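Local atomic coordinates of SPCC18.06c protein (PDB entry 2P51), a protein that removes poly(A) tails from mRNA as the catalytic 3'-exoribonuclease of the CCR4-NOT complex, releasing 5'-AMP in a metal-dependent reaction. Residues 29-34 with 145-150. Sequence-based numbering, arbitrary orientation.
Sequences TNLQQE and ADFAEL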
ATOM      1  N   THR A  29      13.801  -3.715  14.998  1.00 18.69           N
ATOM      2  CA  THR A  29      13.862  -4.126  16.404  1.00 20.34           C
ATOM      3  C   THR A  29      12.533  -4.647  16.969  1.00 20.59           C
ATOM      4  O   THR A  29      12.531  -5.360  17.964  1.00 23.38           O
ATOM      5  CB  THR A  29      14.364  -2.964  17.296  1.00 21.57           C
ATOM      6  OG1 THR A  29      13.611  -1.784  16.970  1.00 25.42           O
ATOM      7  CG2 THR A  29      15.810  -2.612  17.004  1.00 26.89           C
ATOM      8  N   ASN A  30      11.410  -4.294  16.314  1.00 19.25           N
ATOM      9  CA  ASN A  30      10.133  -4.767  16.838  1.00 16.40           C
ATOM     10  C   ASN A  30       9.290  -5.405  15.715  1.00 14.74           C
ATOM     11  O   ASN A  30       8.091  -5.637  15.923  1.00 16.25           O
ATOM     12  CB  ASN A  30       9.389  -3.641  17.557  1.00 18.37           C
ATOM     13  CG  ASN A  30       9.018  -2.523  16.605  1.00 16.43           C
ATOM     14  OD1 ASN A  30       9.600  -2.371  15.528  1.00 19.30           O
ATOM     15  ND2 ASN A  30       8.026  -1.723  17.006  1.00 17.32           N
ATOM     16  N   LEU A  31       9.943  -5.751  14.629  1.00 15.46           N
ATOM     17  CA  LEU A  31       9.228  -6.419  13.511  1.00 15.26           C
ATOM     18  C   LEU A  31       8.456  -7.643  13.933  1.00 14.73           C
ATOM     19  O   LEU A  31       7.261  -7.809  13.613  1.00 16.71           O
ATOM     20  CB  LEU A  31      10.231  -6.792  12.412  1.00 16.41           C
ATOM     21  CG  LEU A  31       9.622  -7.594  11.239  1.00 15.87           C
ATOM     22  CD1 LEU A  31       8.570  -6.785  10.495  1.00 16.09           C
ATOM     23  CD2 LEU A  31      10.762  -8.046  10.335  1.00 18.07           C
ATOM     24  N   GLN A  32       9.145  -8.508  14.668  1.00 16.77           N
ATOM     25  CA  GLN A  32       8.460  -9.775  14.973  1.00 16.34           C
ATOM     26  C   GLN A  32       7.274  -9.584  15.906  1.00 17.10           C
ATOM     27  O   GLN A  32       6.188 -10.166  15.759  1.00 17.39           O
ATOM     28  CB  GLN A  32       9.472 -10.776  15.562  1.00 22.39           C
ATOM     29  CG  GLN A  32       8.837 -12.113  15.835  1.00 30.21           C
ATOM     30  CD  GLN A  32       8.791 -13.049  14.647  1.00 48.24           C
ATOM     31  OE1 GLN A  32       7.801 -13.060  13.895  1.00 67.22           O
ATOM     32  NE2 GLN A  32       9.849 -13.840  14.490  1.00 72.48           N
ATOM     33  N   GLN A  33       7.443  -8.732  16.922  1.00 17.43           N
ATOM     34  CA  GLN A  33       6.364  -8.447  17.874  1.00 18.14           C
ATOM     35  C   GLN A  33       5.136  -7.862  17.191  1.00 16.41           C
ATOM     36  O   GLN A  33       3.975  -8.180  17.423  1.00 18.34           O
ATOM     37  CB  GLN A  33       6.947  -7.481  18.926  1.00 24.76           C
ATOM     38  CG  GLN A  33       6.065  -6.992  20.019  1.00 40.79           C
ATOM     39  CD  GLN A  33       6.746  -6.058  21.018  1.00 51.54           C
ATOM     40  OE1 GLN A  33       7.017  -4.876  20.758  1.00 61.75           O
ATOM     41  NE2 GLN A  33       7.023  -6.626  22.193  1.00 73.77           N
ATOM     42  N   GLU A  34       5.431  -6.905  16.281  1.00 15.65           N
ATOM     43  CA  GLU A  34       4.298  -6.234  15.651  1.00 15.27           C
ATOM     44  C   GLU A  34       3.607  -7.186  14.683  1.00 14.08           C
ATOM     45  O   GLU A  34       2.369  -7.178  14.596  1.00 15.38           O
ATOM     46  CB  GLU A  34       4.778  -4.932  14.980  1.00 17.34           C
ATOM     47  CG  GLU A  34       5.251  -3.911  16.025  1.00 16.90           C
ATOM     48  CD  GLU A  34       4.147  -3.510  16.997  1.00 18.40           C
ATOM     49  OE1 GLU A  34       2.928  -3.385  16.634  1.00 16.80           O
ATOM     50  OE2 GLU A  34       4.509  -3.322  18.181  1.00 25.90           O
ATOM     51  N   ALA A 145      13.162  -8.439   2.999  1.00 22.64           N
ATOM     52  CA  ALA A 145      13.109  -9.880   2.997  1.00 25.97           C
ATOM     53  C   ALA A 145      12.621 -10.451   4.312  1.00 25.21           C
ATOM     54  O   ALA A 145      11.856 -11.429   4.360  1.00 26.43           O
ATOM     55  CB  ALA A 145      14.526 -10.389   2.659  1.00 28.11           C
ATOM     56  N   ASP A 146      13.057  -9.867   5.426  1.00 23.34           N
ATOM     57  CA  ASP A 146      12.598 -10.287   6.760  1.00 21.35           C
ATOM     58  C   ASP A 146      11.098 -10.045   6.892  1.00 18.91           C
ATOM     59  O   ASP A 146      10.337 -10.862   7.406  1.00 21.32           O
ATOM     60  CB  ASP A 146      13.379  -9.537   7.823  1.00 23.65           C
ATOM     61  CG  ASP A 146      14.845  -9.918   7.914  1.00 26.94           C
ATOM     62  OD1 ASP A 146      15.260 -10.991   7.387  1.00 32.43           O
ATOM     63  OD2 ASP A 146      15.592  -9.127   8.544  1.00 25.55           O
ATOM     64  N   PHE A 147      10.662  -8.882   6.431  1.00 17.35           N
ATOM     65  CA  PHE A 147       9.230  -8.569   6.452  1.00 17.78           C
ATOM     66  C   PHE A 147       8.466  -9.530   5.606  1.00 18.39           C
ATOM     67  O   PHE A 147       7.392 -10.031   5.953  1.00 19.90           O
ATOM     68  CB  PHE A 147       9.070  -7.149   5.884  1.00 18.31           C
ATOM     69  CG  PHE A 147       7.623  -6.745   5.643  1.00 18.01           C
ATOM     70  CD1 PHE A 147       6.786  -6.397   6.687  1.00 17.47           C
ATOM     71  CD2 PHE A 147       7.124  -6.710   4.339  1.00 19.43           C
ATOM     72  CE1 PHE A 147       5.489  -6.021   6.399  1.00 18.13           C
ATOM     73  CE2 PHE A 147       5.814  -6.349   4.064  1.00 18.24           C
ATOM     74  CZ  PHE A 147       4.962  -5.995   5.102  1.00 17.13           C
ATOM     75  N   ALA A 148       9.010  -9.806   4.432  1.00 21.33           N
ATOM     76  CA  ALA A 148       8.257 -10.653   3.500  1.00 22.65           C
ATOM     77  C   ALA A 148       8.050 -12.063   4.031  1.00 19.86           C
ATOM     78  O   ALA A 148       6.943 -12.618   3.904  1.00 18.63           O
ATOM     79  CB  ALA A 148       9.024 -10.616   2.178  1.00 32.24           C
ATOM     80  N   GLU A 149       9.066 -12.686   4.634  1.00 22.39           N
ATOM     81  CA  GLU A 149       8.873 -13.988   5.244  1.00 20.29           C
ATOM     82  C   GLU A 149       7.708 -13.978   6.234  1.00 16.22           C
ATOM     83  O   GLU A 149       6.876 -14.891   6.233  1.00 19.80           O
ATOM     84  CB  GLU A 149      10.136 -14.338   6.021  1.00 27.65           C
ATOM     85  CG  GLU A 149      10.785 -15.607   5.540  1.00 38.57           C
ATOM     86  CD  GLU A 149      12.138 -15.765   6.197  1.00 46.12           C
ATOM     87  OE1 GLU A 149      12.166 -15.565   7.432  1.00 57.68           O
ATOM     88  OE2 GLU A 149      13.081 -16.073   5.441  1.00 66.42           O
ATOM     89  N   LEU A 150       7.646 -12.953   7.074  1.00 15.31           N
ATOM     90  CA  LEU A 150       6.574 -12.849   8.069  1.00 14.44           C
ATOM     91  C   LEU A 150       5.227 -12.592   7.415  1.00 14.37           C
ATOM     92  O   LEU A 150       4.198 -13.140   7.820  1.00 15.49           O
ATOM     93  CB  LEU A 150       6.915 -11.758   9.096  1.00 14.07           C
ATOM     94  CG  LEU A 150       8.133 -12.110   9.989  1.00 17.89           C
ATOM     95  CD1 LEU A 150       8.445 -10.978  10.960  1.00 19.27           C
ATOM     96  CD2 LEU A 150       7.934 -13.407  10.754  1.00 28.67           C
TER
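L31, in the first turn of helix 31-41, reaches across to L150, D146 and F147 on helix 144-152, a worked example of two helices joined largely through a pair of leucines. Its CB points toward helix 144-152 but makes no close contact of its own; the touching begins at CG. With CG anti to the backbone N (chi1 176°), the chain extends toward that helix, and CG meets L150 CD1 at 3.6 Å, the two leucines approaching tip to tip. The terminal methyls then part. L31 CD2 lies 3.8 Å from L150 CD1 and crosses to D146, which contributes only its CB methylene, at 3.9 Å. L31 CD1 instead comes to the edge of the F147 ring, near its plane, 4.2 Å from the ring's CD1. The F147 ring also meets F110 edge-to-face and F108 of strand 105-109, while I142 touches both L31 and F147. The exposed Q32 bends at chi2 (85°), bringing OE1 across L150 to 3.2 Å from its CD2. In this part of the DEDD nuclease domain the two segments thus meet by van der Waals contact among partly buried apolar groups, the Q32 amide oxygen lying against a methyl rather than accepting a hydrogen bond across the contact.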